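Local coordinates for protein Baccell_00875 (Bacteroides cellulosilyticus DSM 14838, PDB 5NO8) that is a polysaccharide lyase that probably removes the L-rhamnose caps carried on glucuronic acid in complex arabinogalactan proteins, at residues D122-Y127 / S234-V239; A163-W168 / V176-M181; G170-Y175 / G324-H329; G189-D194 / H238-N243. One frame throughout, in Å; residues are numbered along the deposited sequence.

Interaction 1: residues D122-Y127 / S234-V239; sequences DLVEEY and SLEWHV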
loop_
_atom_site.group_PDB
_atom_site.type_symbol
_atom_site.label_atom_id
_atom_site.label_comp_id
_atom_site.label_asym_id
_atom_site.label_seq_id
_atom_site.Cartn_x
_atom_site.Cartn_y
_atom_site.Cartn_z
ATOM N N ASP A 122 15.449 -19.538 16.789
ATOM C CA ASP A 122 14.798 -19.321 15.504
ATOM C C ASP A 122 14.199 -20.621 14.985
ATOM O O ASP A 122 14.804 -21.694 15.123
ATOM C CB ASP A 122 15.795 -18.759 14.524
ATOM C CG ASP A 122 16.370 -17.395 14.993
ATOM O OD1 ASP A 122 15.916 -16.794 16.019
ATOM O OD2 ASP A 122 17.270 -16.916 14.320
ATOM N N LEU A 123 13.020 -20.508 14.391
ATOM C CA LEU A 123 12.372 -21.647 13.766
ATOM C C LEU A 123 12.967 -21.784 12.361
ATOM O O LEU A 123 12.907 -20.839 11.573
ATOM C CB LEU A 123 10.877 -21.432 13.667
ATOM C CG LEU A 123 10.069 -22.350 12.742
ATOM C CD1 LEU A 123 10.147 -23.819 13.141
ATOM C CD2 LEU A 123 8.646 -21.826 12.609
ATOM N N VAL A 124 13.525 -22.950 12.064
ATOM C CA VAL A 124 14.020 -23.262 10.745
ATOM C C VAL A 124 13.098 -24.341 10.191
ATOM O O VAL A 124 12.904 -25.363 10.825
ATOM C CB VAL A 124 15.482 -23.718 10.789
ATOM C CG1 VAL A 124 15.982 -24.001 9.389
ATOM C CG2 VAL A 124 16.360 -22.656 11.482
ATOM N N GLU A 125 12.479 -24.074 9.050
ATOM C CA GLU A 125 11.633 -25.043 8.372
ATOM C C GLU A 125 12.203 -25.374 7.024
ATOM O O GLU A 125 12.547 -24.464 6.269
ATOM C CB GLU A 125 10.248 -24.467 8.143
ATOM C CG GLU A 125 9.549 -23.984 9.378
ATOM C CD GLU A 125 8.054 -23.921 9.132
ATOM O OE1 GLU A 125 7.630 -23.092 8.279
ATOM O OE2 GLU A 125 7.296 -24.750 9.710
ATOM N N GLU A 126 12.289 -26.666 6.724
ATOM C CA GLU A 126 12.757 -27.146 5.429
ATOM C C GLU A 126 11.598 -27.914 4.795
ATOM O O GLU A 126 11.080 -28.845 5.410
ATOM C CB GLU A 126 13.976 -28.024 5.646
ATOM C CG GLU A 126 14.675 -28.535 4.404
ATOM C CD GLU A 126 15.750 -29.573 4.749
ATOM O OE1 GLU A 126 16.498 -29.408 5.746
ATOM O OE2 GLU A 126 15.814 -30.576 4.027
ATOM N N TYR A 127 11.178 -27.483 3.607
ATOM C CA TYR A 127 10.135 -28.132 2.808
ATOM C C TYR A 127 10.840 -28.807 1.633
ATOM O O TYR A 127 11.648 -28.169 0.942
ATOM C CB TYR A 127 9.127 -27.120 2.251
ATOM C CG TYR A 127 8.351 -26.372 3.287
ATOM C CD1 TYR A 127 8.940 -25.341 4.001
ATOM C CD2 TYR A 127 7.022 -26.664 3.547
ATOM C CE1 TYR A 127 8.238 -24.644 4.966
ATOM C CE2 TYR A 127 6.314 -25.972 4.501
ATOM C CZ TYR A 127 6.932 -24.972 5.231
ATOM O OH TYR A 127 6.235 -24.272 6.204
ATOM N N SER A 234 13.854 -28.058 -2.815
ATOM C CA SER A 234 13.882 -27.690 -1.412
ATOM C C SER A 234 13.712 -26.186 -1.192
ATOM O O SER A 234 14.319 -25.361 -1.871
ATOM C CB SER A 234 15.167 -28.141 -0.716
ATOM O OG SER A 234 16.276 -28.042 -1.583
ATOM N N LEU A 235 12.892 -25.872 -0.209
ATOM C CA LEU A 235 12.692 -24.511 0.251
ATOM C C LEU A 235 12.978 -24.535 1.748
ATOM O O LEU A 235 12.453 -25.386 2.466
ATOM C CB LEU A 235 11.273 -24.103 0.012
ATOM C CG LEU A 235 10.789 -22.812 0.665
ATOM C CD1 LEU A 235 11.360 -21.610 -0.054
ATOM C CD2 LEU A 235 9.274 -22.775 0.722
ATOM N N GLU A 236 13.760 -23.560 2.214
ATOM C CA GLU A 236 14.034 -23.438 3.618
ATOM C C GLU A 236 13.874 -21.972 4.020
ATOM O O GLU A 236 14.278 -21.070 3.293
ATOM C CB GLU A 236 15.452 -23.928 3.906
ATOM C CG GLU A 236 15.863 -23.849 5.362
ATOM C CD GLU A 236 17.345 -24.131 5.572
ATOM O OE1 GLU A 236 17.646 -25.220 6.094
ATOM O OE2 GLU A 236 18.205 -23.285 5.202
ATOM N N TRP A 237 13.319 -21.735 5.190
ATOM C CA TRP A 237 13.349 -20.396 5.724
ATOM C C TRP A 237 13.557 -20.412 7.224
ATOM O O TRP A 237 13.364 -21.451 7.857
ATOM C CB TRP A 237 12.103 -19.623 5.344
ATOM C CG TRP A 237 10.746 -20.238 5.702
ATOM C CD1 TRP A 237 10.362 -20.796 6.886
ATOM C CD2 TRP A 237 9.594 -20.286 4.857
ATOM N NE1 TRP A 237 9.065 -21.207 6.823
ATOM C CE2 TRP A 237 8.563 -20.902 5.588
ATOM C CE3 TRP A 237 9.329 -19.840 3.567
ATOM C CZ2 TRP A 237 7.285 -21.087 5.066
ATOM C CZ3 TRP A 237 8.051 -20.043 3.039
ATOM C CH2 TRP A 237 7.064 -20.665 3.784
ATOM N N HIS A 238 13.965 -19.254 7.747
ATOM C CA HIS A 238 14.127 -19.021 9.175
ATOM C C HIS A 238 13.076 -18.008 9.601
ATOM O O HIS A 238 12.944 -16.979 8.934
ATOM C CB HIS A 238 15.461 -18.394 9.445
ATOM C CG HIS A 238 16.613 -19.318 9.298
ATOM N ND1 HIS A 238 17.620 -19.379 10.231
ATOM C CD2 HIS A 238 16.926 -20.224 8.344
ATOM C CE1 HIS A 238 18.519 -20.275 9.852
ATOM N NE2 HIS A 238 18.131 -20.789 8.700
ATOM N N VAL A 239 12.353 -18.312 10.683
ATOM C CA VAL A 239 11.383 -17.429 11.306
ATOM C C VAL A 239 11.910 -17.033 12.673
ATOM O O VAL A 239 12.358 -17.880 13.436
ATOM C CB VAL A 239 10.015 -18.105 11.411
ATOM C CG1 VAL A 239 9.027 -17.192 12.119
ATOM C CG2 VAL A 239 9.519 -18.475 10.027
#

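Interaction 2: residues A163-W168 / V176-M181; sequences AHTHIW and VNAIRM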
loop_
_atom_site.group_PDB
_atom_site.type_symbol
_atom_site.label_atom_id
_atom_site.label_comp_id
_atom_site.label_asym_id
_atom_site.label_seq_id
_atom_site.Cartn_x
_atom_site.Cartn_y
_atom_site.Cartn_z
ATOM N N ALA A 163 -0.103 -7.574 12.939
ATOM C CA ALA A 163 1.153 -7.191 12.272
ATOM C C ALA A 163 0.922 -6.703 10.848
ATOM O O ALA A 163 0.157 -7.304 10.101
ATOM C CB ALA A 163 2.109 -8.364 12.263
ATOM N N HIS A 164 1.619 -5.625 10.494
ATOM C CA HIS A 164 1.770 -5.220 9.091
ATOM C C HIS A 164 2.798 -6.164 8.459
ATOM O O HIS A 164 3.966 -6.193 8.866
ATOM C CB HIS A 164 2.247 -3.783 9.007
ATOM C CG HIS A 164 1.265 -2.796 9.553
ATOM N ND1 HIS A 164 -0.053 -2.776 9.160
ATOM C CD2 HIS A 164 1.420 -1.772 10.427
ATOM C CE1 HIS A 164 -0.669 -1.776 9.770
ATOM N NE2 HIS A 164 0.197 -1.162 10.554
ATOM N N THR A 165 2.356 -6.937 7.476
ATOM C CA THR A 165 3.179 -7.987 6.906
ATOM C C THR A 165 3.811 -7.506 5.598
ATOM O O THR A 165 3.125 -7.336 4.611
ATOM C CB THR A 165 2.295 -9.229 6.737
ATOM O OG1 THR A 165 1.718 -9.538 8.026
ATOM C CG2 THR A 165 3.088 -10.384 6.311
ATOM N N HIS A 166 5.105 -7.267 5.619
ATOM C CA HIS A 166 5.819 -6.701 4.472
ATOM C C HIS A 166 6.443 -7.860 3.730
ATOM O O HIS A 166 7.458 -8.414 4.168
ATOM C CB HIS A 166 6.840 -5.710 4.966
ATOM C CG HIS A 166 6.204 -4.556 5.676
ATOM N ND1 HIS A 166 5.295 -3.726 5.051
ATOM C CD2 HIS A 166 6.262 -4.154 6.976
ATOM C CE1 HIS A 166 4.842 -2.844 5.935
ATOM N NE2 HIS A 166 5.427 -3.067 7.101
ATOM N N ILE A 167 5.827 -8.196 2.603
ATOM C CA ILE A 167 6.221 -9.364 1.814
ATOM C C ILE A 167 7.126 -8.901 0.682
ATOM O O ILE A 167 6.774 -7.954 -0.014
ATOM C CB ILE A 167 4.995 -10.052 1.210
ATOM C CG1 ILE A 167 3.993 -10.411 2.311
ATOM C CG2 ILE A 167 5.413 -11.308 0.436
ATOM C CD1 ILE A 167 2.636 -10.759 1.753
ATOM N N TRP A 168 8.275 -9.547 0.524
ATOM C CA TRP A 168 9.133 -9.310 -0.633
ATOM C C TRP A 168 9.318 -10.588 -1.406
ATOM O O TRP A 168 9.951 -11.549 -0.902
ATOM C CB TRP A 168 10.475 -8.698 -0.280
ATOM C CG TRP A 168 11.309 -8.428 -1.492
ATOM C CD1 TRP A 168 12.627 -8.746 -1.659
ATOM C CD2 TRP A 168 10.878 -7.832 -2.731
ATOM N NE1 TRP A 168 13.031 -8.391 -2.913
ATOM C CE2 TRP A 168 12.000 -7.808 -3.585
ATOM C CE3 TRP A 168 9.668 -7.280 -3.185
ATOM C CZ2 TRP A 168 11.955 -7.275 -4.883
ATOM C CZ3 TRP A 168 9.615 -6.782 -4.489
ATOM C CH2 TRP A 168 10.772 -6.776 -5.312
ATOM N N VAL A 176 9.760 -11.981 4.583
ATOM C CA VAL A 176 8.628 -11.289 5.161
ATOM C C VAL A 176 9.098 -10.597 6.449
ATOM O O VAL A 176 9.746 -11.211 7.307
ATOM C CB VAL A 176 7.430 -12.208 5.473
ATOM C CG1 VAL A 176 6.285 -11.378 6.005
ATOM C CG2 VAL A 176 6.959 -13.002 4.251
ATOM N N ASN A 177 8.819 -9.301 6.544
ATOM C CA ASN A 177 9.082 -8.540 7.745
ATOM C C ASN A 177 7.733 -8.170 8.327
ATOM O O ASN A 177 7.022 -7.367 7.753
ATOM C CB ASN A 177 9.899 -7.312 7.403
ATOM C CG ASN A 177 10.283 -6.507 8.623
ATOM O OD1 ASN A 177 10.223 -7.013 9.758
ATOM N ND2 ASN A 177 10.650 -5.250 8.413
ATOM N N ALA A 178 7.354 -8.810 9.443
ATOM C CA ALA A 178 6.090 -8.581 10.078
ATOM C C ALA A 178 6.261 -7.660 11.272
ATOM O O ALA A 178 6.856 -8.025 12.273
ATOM C CB ALA A 178 5.473 -9.899 10.475
ATOM N N ILE A 179 5.762 -6.434 11.123
ATOM C CA ILE A 179 5.932 -5.386 12.124
ATOM C C ILE A 179 4.644 -5.239 12.911
ATOM O O ILE A 179 3.595 -4.963 12.352
ATOM C CB ILE A 179 6.320 -4.055 11.454
ATOM C CG1 ILE A 179 7.640 -4.186 10.685
ATOM C CG2 ILE A 179 6.394 -2.932 12.472
ATOM C CD1 ILE A 179 8.848 -4.550 11.511
ATOM N N ARG A 180 4.705 -5.471 14.212
ATOM C CA ARG A 180 3.547 -5.264 15.066
ATOM C C ARG A 180 3.018 -3.857 14.846
ATOM O O ARG A 180 3.796 -2.902 14.769
ATOM C CB ARG A 180 3.908 -5.466 16.541
ATOM C CG ARG A 180 2.704 -5.579 17.470
ATOM C CD ARG A 180 3.173 -5.418 18.908
ATOM N NE ARG A 180 4.271 -6.326 19.234
ATOM C CZ ARG A 180 4.182 -7.493 19.872
ATOM N NH1 ARG A 180 3.033 -7.957 20.335
ATOM N NH2 ARG A 180 5.279 -8.203 20.056
ATOM N N MET A 181 1.710 -3.727 14.705
ATOM C CA MET A 181 1.136 -2.477 14.184
ATOM C C MET A 181 1.395 -1.267 15.097
ATOM O O MET A 181 1.592 -0.142 14.610
ATOM C CB MET A 181 -0.343 -2.630 13.839
ATOM C CG MET A 181 -0.624 -3.673 12.754
ATOM S SD MET A 181 -2.339 -3.674 12.275
ATOM C CE MET A 181 -2.380 -4.989 11.053
HETATM O O HOH W 1 0.419 0.871 12.419
#

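Interaction 3: residues G170-Y175 / G324-H329; sequences GGSAAY and GNKQTH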
loop_
_atom_site.group_PDB
_atom_site.type_symbol
_atom_site.label_atom_id
_atom_site.label_comp_id
_atom_site.label_asym_id
_atom_site.label_seq_id
_atom_site.Cartn_x
_atom_site.Cartn_y
_atom_site.Cartn_z
ATOM N N GLY A 170 11.333 -11.738 -3.450
ATOM C CA GLY A 170 12.692 -11.562 -3.961
ATOM C C GLY A 170 13.432 -12.819 -4.341
ATOM O O GLY A 170 14.672 -12.850 -4.257
ATOM N N GLY A 171 12.717 -13.854 -4.761
ATOM C CA GLY A 171 13.378 -15.072 -5.259
ATOM C C GLY A 171 14.159 -15.755 -4.144
ATOM O O GLY A 171 13.590 -16.075 -3.089
ATOM N N SER A 172 15.463 -15.959 -4.366
ATOM C CA SER A 172 16.336 -16.579 -3.364
ATOM C C SER A 172 16.506 -15.715 -2.138
ATOM O O SER A 172 16.872 -16.237 -1.089
ATOM C CB SER A 172 17.725 -16.909 -3.928
ATOM O OG SER A 172 17.630 -17.648 -5.139
ATOM N N ALA A 173 16.263 -14.408 -2.279
ATOM C CA ALA A 173 16.402 -13.451 -1.185
ATOM C C ALA A 173 15.056 -12.908 -0.761
ATOM O O ALA A 173 14.947 -11.784 -0.250
ATOM C CB ALA A 173 17.308 -12.328 -1.619
ATOM N N ALA A 174 14.013 -13.720 -0.947
ATOM C CA ALA A 174 12.693 -13.354 -0.490
ATOM C C ALA A 174 12.640 -13.293 1.042
ATOM O O ALA A 174 13.418 -13.925 1.728
ATOM C CB ALA A 174 11.673 -14.345 -1.010
ATOM N N TYR A 175 11.691 -12.518 1.557
ATOM C CA TYR A 175 11.494 -12.386 2.975
ATOM C C TYR A 175 10.097 -11.882 3.302
ATOM O O TYR A 175 9.365 -11.406 2.449
ATOM C CB TYR A 175 12.561 -11.471 3.599
ATOM C CG TYR A 175 12.526 -10.029 3.153
ATOM C CD1 TYR A 175 11.533 -9.148 3.592
ATOM C CD2 TYR A 175 13.479 -9.544 2.274
ATOM C CE1 TYR A 175 11.507 -7.840 3.177
ATOM C CE2 TYR A 175 13.477 -8.230 1.884
ATOM C CZ TYR A 175 12.488 -7.385 2.347
ATOM O OH TYR A 175 12.450 -6.092 1.913
ATOM N N GLY A 324 26.330 -19.421 -7.328
ATOM C CA GLY A 324 26.038 -20.610 -8.118
ATOM C C GLY A 324 24.620 -20.724 -8.610
ATOM O O GLY A 324 24.412 -20.943 -9.793
ATOM N N ASN A 325 23.643 -20.654 -7.703
ATOM C CA ASN A 325 22.264 -20.891 -8.082
ATOM C C ASN A 325 21.241 -19.939 -7.449
ATOM O O ASN A 325 20.050 -20.254 -7.411
ATOM C CB ASN A 325 21.910 -22.345 -7.744
ATOM C CG ASN A 325 21.825 -22.609 -6.247
ATOM O OD1 ASN A 325 22.345 -21.873 -5.425
ATOM N ND2 ASN A 325 21.141 -23.681 -5.896
ATOM N N LYS A 326 21.697 -18.799 -6.958
ATOM C CA LYS A 326 20.788 -17.851 -6.312
ATOM C C LYS A 326 20.475 -16.701 -7.264
ATOM O O LYS A 326 21.316 -16.308 -8.110
ATOM C CB LYS A 326 21.411 -17.293 -5.037
ATOM C CG LYS A 326 21.927 -18.326 -4.056
ATOM C CD LYS A 326 20.841 -18.796 -3.138
ATOM C CE LYS A 326 21.387 -19.772 -2.114
ATOM N NZ LYS A 326 20.259 -20.553 -1.540
ATOM N N GLN A 327 19.276 -16.138 -7.092
ATOM C CA GLN A 327 18.872 -14.961 -7.844
ATOM C C GLN A 327 17.916 -14.129 -7.059
ATOM O O GLN A 327 17.108 -14.633 -6.284
ATOM C CB GLN A 327 18.258 -15.288 -9.201
ATOM C CG GLN A 327 16.945 -16.023 -9.177
ATOM C CD GLN A 327 16.429 -16.294 -10.578
ATOM O OE1 GLN A 327 16.428 -17.441 -11.034
ATOM N NE2 GLN A 327 15.986 -15.240 -11.269
ATOM N N THR A 328 18.005 -12.840 -7.293
ATOM C CA THR A 328 17.024 -11.902 -6.734
ATOM C C THR A 328 16.923 -10.720 -7.664
ATOM O O THR A 328 17.657 -10.655 -8.653
ATOM C CB THR A 328 17.373 -11.523 -5.262
ATOM O OG1 THR A 328 16.283 -10.815 -4.647
ATOM C CG2 THR A 328 18.626 -10.687 -5.126
ATOM N N HIS A 329 16.013 -9.797 -7.374
ATOM C CA HIS A 329 15.742 -8.695 -8.274
ATOM C C HIS A 329 15.293 -7.405 -7.588
ATOM O O HIS A 329 15.050 -7.370 -6.373
ATOM C CB HIS A 329 14.698 -9.133 -9.309
ATOM C CG HIS A 329 13.279 -9.050 -8.827
ATOM N ND1 HIS A 329 12.744 -9.939 -7.927
ATOM C CD2 HIS A 329 12.303 -8.152 -9.097
ATOM C CE1 HIS A 329 11.476 -9.618 -7.703
ATOM N NE2 HIS A 329 11.184 -8.535 -8.396
HETATM O O HOH W 2 17.604 -19.092 -1.130
HETATM O O HOH W 3 17.596 -20.332 -5.128
#

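Interaction 4: residues G189-D194 / H238-N243; sequences GLVVTD and HVFAHN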
loop_
_atom_site.group_PDB
_atom_site.type_symbol
_atom_site.label_atom_id
_atom_site.label_comp_id
_atom_site.label_asym_id
_atom_site.label_seq_id
_atom_site.Cartn_x
_atom_site.Cartn_y
_atom_site.Cartn_z
ATOM N N GLY A 189 10.374 -11.914 11.648
ATOM C CA GLY A 189 10.939 -11.996 10.320
ATOM C C GLY A 189 10.893 -13.412 9.795
ATOM O O GLY A 189 10.928 -14.377 10.572
ATOM N N LEU A 190 10.831 -13.517 8.469
ATOM C CA LEU A 190 10.957 -14.778 7.759
ATOM C C LEU A 190 11.949 -14.490 6.653
ATOM O O LEU A 190 11.713 -13.573 5.864
ATOM C CB LEU A 190 9.618 -15.219 7.169
ATOM C CG LEU A 190 9.600 -16.530 6.358
ATOM C CD1 LEU A 190 8.190 -17.102 6.316
ATOM C CD2 LEU A 190 10.103 -16.340 4.918
ATOM N N VAL A 191 13.043 -15.251 6.623
ATOM C CA VAL A 191 14.092 -15.094 5.634
ATOM C C VAL A 191 14.271 -16.418 4.916
ATOM O O VAL A 191 14.549 -17.442 5.564
ATOM C CB VAL A 191 15.399 -14.632 6.282
ATOM C CG1 VAL A 191 16.593 -14.753 5.327
ATOM C CG2 VAL A 191 15.237 -13.194 6.734
ATOM N N VAL A 192 14.122 -16.387 3.594
ATOM C CA VAL A 192 14.361 -17.593 2.772
ATOM C C VAL A 192 15.865 -17.843 2.682
ATOM O O VAL A 192 16.678 -16.965 2.322
ATOM C CB VAL A 192 13.735 -17.460 1.361
ATOM C CG1 VAL A 192 14.180 -18.593 0.417
ATOM C CG2 VAL A 192 12.237 -17.344 1.461
ATOM N N THR A 193 16.253 -19.074 2.999
ATOM C CA THR A 193 17.658 -19.481 2.972
ATOM C C THR A 193 17.987 -20.591 2.005
ATOM O O THR A 193 19.149 -20.805 1.745
ATOM C CB THR A 193 18.115 -19.903 4.384
ATOM O OG1 THR A 193 17.201 -20.869 4.943
ATOM C CG2 THR A 193 18.137 -18.669 5.283
ATOM N N ASP A 194 16.999 -21.291 1.459
ATOM C CA ASP A 194 17.244 -22.207 0.370
ATOM C C ASP A 194 15.992 -22.187 -0.501
ATOM O O ASP A 194 14.896 -22.010 0.003
ATOM C CB ASP A 194 17.558 -23.622 0.896
ATOM C CG ASP A 194 18.140 -24.536 -0.177
ATOM O OD1 ASP A 194 18.738 -24.045 -1.167
ATOM O OD2 ASP A 194 18.030 -25.768 -0.030
ATOM N N HIS A 238 13.965 -19.254 7.747
ATOM C CA HIS A 238 14.127 -19.021 9.175
ATOM C C HIS A 238 13.076 -18.008 9.601
ATOM O O HIS A 238 12.944 -16.979 8.934
ATOM C CB HIS A 238 15.461 -18.394 9.445
ATOM C CG HIS A 238 16.613 -19.318 9.298
ATOM N ND1 HIS A 238 17.620 -19.379 10.231
ATOM C CD2 HIS A 238 16.926 -20.224 8.344
ATOM C CE1 HIS A 238 18.519 -20.275 9.852
ATOM N NE2 HIS A 238 18.131 -20.789 8.700
ATOM N N VAL A 239 12.353 -18.312 10.683
ATOM C CA VAL A 239 11.383 -17.429 11.306
ATOM C C VAL A 239 11.910 -17.033 12.673
ATOM O O VAL A 239 12.358 -17.880 13.436
ATOM C CB VAL A 239 10.015 -18.105 11.411
ATOM C CG1 VAL A 239 9.027 -17.192 12.119
ATOM C CG2 VAL A 239 9.519 -18.475 10.027
ATOM N N PHE A 240 11.943 -15.734 12.954
ATOM C CA PHE A 240 12.721 -15.252 14.109
ATOM C C PHE A 240 12.213 -13.903 14.598
ATOM O O PHE A 240 11.644 -13.115 13.851
ATOM C CB PHE A 240 14.204 -15.090 13.745
ATOM C CG PHE A 240 14.432 -14.191 12.556
ATOM C CD1 PHE A 240 14.414 -14.726 11.258
ATOM C CD2 PHE A 240 14.647 -12.826 12.708
ATOM C CE1 PHE A 240 14.611 -13.917 10.156
ATOM C CE2 PHE A 240 14.835 -12.005 11.592
ATOM C CZ PHE A 240 14.820 -12.550 10.317
ATOM N N ALA A 241 12.469 -13.654 15.872
ATOM C CA ALA A 241 12.146 -12.393 16.492
ATOM C C ALA A 241 13.203 -11.369 16.117
ATOM O O ALA A 241 14.367 -11.695 15.954
ATOM C CB ALA A 241 12.129 -12.565 18.008
ATOM N N HIS A 242 12.791 -10.119 16.008
ATOM C CA HIS A 242 13.715 -9.028 15.804
ATOM C C HIS A 242 13.200 -7.730 16.400
ATOM O O HIS A 242 12.056 -7.630 16.812
ATOM C CB HIS A 242 14.105 -8.880 14.312
ATOM C CG HIS A 242 13.007 -8.373 13.440
ATOM N ND1 HIS A 242 12.676 -7.038 13.364
ATOM C CD2 HIS A 242 12.134 -9.021 12.626
ATOM C CE1 HIS A 242 11.677 -6.879 12.511
ATOM N NE2 HIS A 242 11.319 -8.069 12.062
ATOM N N ASN A 243 14.071 -6.749 16.460
ATOM C CA ASN A 243 13.784 -5.480 17.144
ATOM C C ASN A 243 13.499 -4.296 16.259
ATOM O O ASN A 243 13.416 -3.180 16.744
ATOM C CB ASN A 243 14.928 -5.170 18.104
ATOM C CG ASN A 243 14.882 -6.034 19.337
ATOM O OD1 ASN A 243 13.802 -6.325 19.874
ATOM N ND2 ASN A 243 16.055 -6.457 19.803
#

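Interaction 1: residues D122-Y127 / S234-V239
E125 OE1 is gripped by three donors, two of them within the strand pair: the indole NE1 of W237 reaches E125 OE1 at 2.8 Å from the partner strand, and Y127 OH donates to E125 OE1 at 2.8 Å from its own strand. The pair belongs to the middle of an eight-stranded antiparallel sheet, strand 122-131 beside strand 232-242, the two segment axes running at 165°. The indole N-H uses the anti lone pair of OE1, whereas the phenol comes from above the carboxylate plane, 48° out of it. W72 NE1 is the third donor to OE1 and R116 makes a salt bridge with OE2, so this buried carboxylate is well supplied with donors and is probably ionised.

W237 CG stands between its backbone N and carbonyl carbon (chi1 55°), which tips the indole toward E125 and Y127. There the edge of the tyrosine meets the indole face in an offset edge-to-face pair; the centroids of the Y127 ring and the six-membered ring of W237 lie 5.2 Å apart. Six backbone hydrogen bonds fix the register through the pairs L123 with V239, E125 with W237, and Y127 with L235; the bond from Y127 N to L235 O is 2.7 Å long and nearly straight.

On the other face of the sheet, E126 and E236 bring like charges near each other, E236 being hydrogen-bonded to T193. Beside them V124 CG2 sits over the centre of the H238 imidazole, 3.6 Å from the ring centroid.

Interaction 2: residues A163-W168 / V176-M181
M181 lays its CG over the centre of the H164 imidazole, 3.5 Å from the ring centroid and nearly on the ring normal, a CH-pi contact. The methionine chain crosses the histidine at about a right angle and, extended beyond CG, carries SD obliquely past the ring and M181 CE on to the carbonyl of A163, 3.6 Å from A163 O. With H164 CG anti to its carbonyl carbon (chi1 -64°), the imidazole swings toward the partner strand and meets this thioether chain. At the ring edge, in plane, a water lies 2.8 Å from H164 NE2 and donates to M181 O, tying the imidazole to the backbone just past the strand. F578 meets the same ring from outside the hairpin.

H166 lies on the same face of the sheet, H166 CD2 at its ring edge 4.0 Å from I179 CG1 and its NE2 hydrogen-bonded to A577 O. On the opposite face the closest contacts are between carbons: T165 CG2 presses on V176 CG1 at 3.4 Å, tighter than usual for two carbons, and A163 CB approaches A178 CB.

Four backbone bonds hold the register, H164 with I179 and H166 with N177. H166 N approaches N177 O from above the carbonyl plane, 40° out of it and not on a lone pair. Segment axes at 161° and the short connection through 169-174 identify an antiparallel beta hairpin. Its strand 163-168 closes one side of the eight-stranded sheet, where H166 bonds to A577 and the H164 ring meets F578, just beyond helix 562-576.

Interaction 3: residues G170-Y175 / G324-H329
Three direct hydrogen bonds join the turn at 170-174 to the start of strand 326-335. S172 supplies two of them, one through its backbone and one through its side chain: S172 N donates to Q327 O at 2.9 Å, and S172 OG accepts from Q327 N at 3.0 Å with a nearly straight N-H (168°). The first torsion (chi1 -51°) sets OG beside the serine's own backbone N, where it can accept Q327 N while that backbone N donates to Q327 O. The third runs from T328 OG1 to G170 O at 2.6 Å. That carbonyl also accepts A173 N, the closing bond of the type II' turn G170-A173, and the two donors arrive from opposite faces of its plane.

Water contributes a second layer. One molecule accepts from K326 NZ and lies within bonding distance of S172 O; another lies 2.7 Å from S172 OG and makes a weak bond to N325 O.

Packing is modest. A173 CB rests 3.5 Å from T328 OG1, while K326, bent at chi2, brings CD alongside S172 CB. G171 passes so near Q327 O that a side chain would collide with it, and its positive phi also suits glycine. Replacing T328 with a valine would probably leave G170 O without its hydroxyl donor and the turn less firmly tied to the strand.

The turn connects two strands of the antiparallel sheet, whereas strand 326-335 belongs to another sheet, from which Y322 also touches S172 and A173. With 278 Å² buried in total and bonds made largely to main-chain atoms, the chemistry implies a junction fixed by directional polar bonds more than by apolar burial.

Interaction 4: residues G189-D194 / H238-N243
Four backbone hydrogen bonds form the polar frame, between G189 and F240 and between V191 and H238, in both directions. The shortest runs from G189 N to F240 O at 2.8 Å. L190 with V239 is the intervening non-hydrogen-bonded pair. The segment axes make an angle of 148°, a marked departure from exact antiparallel.

Outward from this frame, the F240 ring lies over G189. Its CG stands between the backbone N and the carbonyl carbon (chi1 56°), which folds the phenyl back across the neighbouring strand. One ring face receives G189 O, 3.5 Å above the plane and toward the rim, and G189 CA makes a CH-pi contact 4.1 Å from the centroid. A side chain on G189 would collide with F240 CZ, so the glycine makes room for the ring. V191 CG2 touches the ring edge, in plane, 3.6 Å from F240 CE1, and helix 245-254 packs on both V191 and F240. An alanine in place of F240 would be likely to uncover the G189 backbone and leave V191 CG2 without its aromatic neighbour.

The H242 ring edge faces G189 N, with H242 CD2 3.5 Å from that nitrogen. Toward the other end T193 crosses H238 at about a right angle, its OG1 lying near the imidazole edge while hydrogen-bonded to E236. On the reverse face L190 meets V239 through CG and CG2. Just beyond this paired region T193 and D194 both face E236, a classic beta bulge in the pairing of strands 187-194 and 232-242 of the eight-stranded antiparallel sheet.

Overall arrangement
Interactions 1, 2 and 4 occupy one antiparallel sheet. Interactions 1 and 4 share H238 and V239, with strand 232-242 paired on its two edges by 122-131 and 187-194; their centres are 8 Å apart, and E236 is hydrogen-bonded to T193 and D194 between them. Strand 175-180 of interaction 2 comes next, joined to interaction 4 by V176 O and L190 N. Interactions 2 and 4 are buried, whereas 1 and 3 are partly buried. Burial alone does not set the chemistry: interactions 1, 2 and 4 all add ring contacts to backbone pairing, interaction 1 adds a gripped carboxylate, and interaction 3, where the hairpin's connecting turn meets a second sheet, relies on hydroxyls and water.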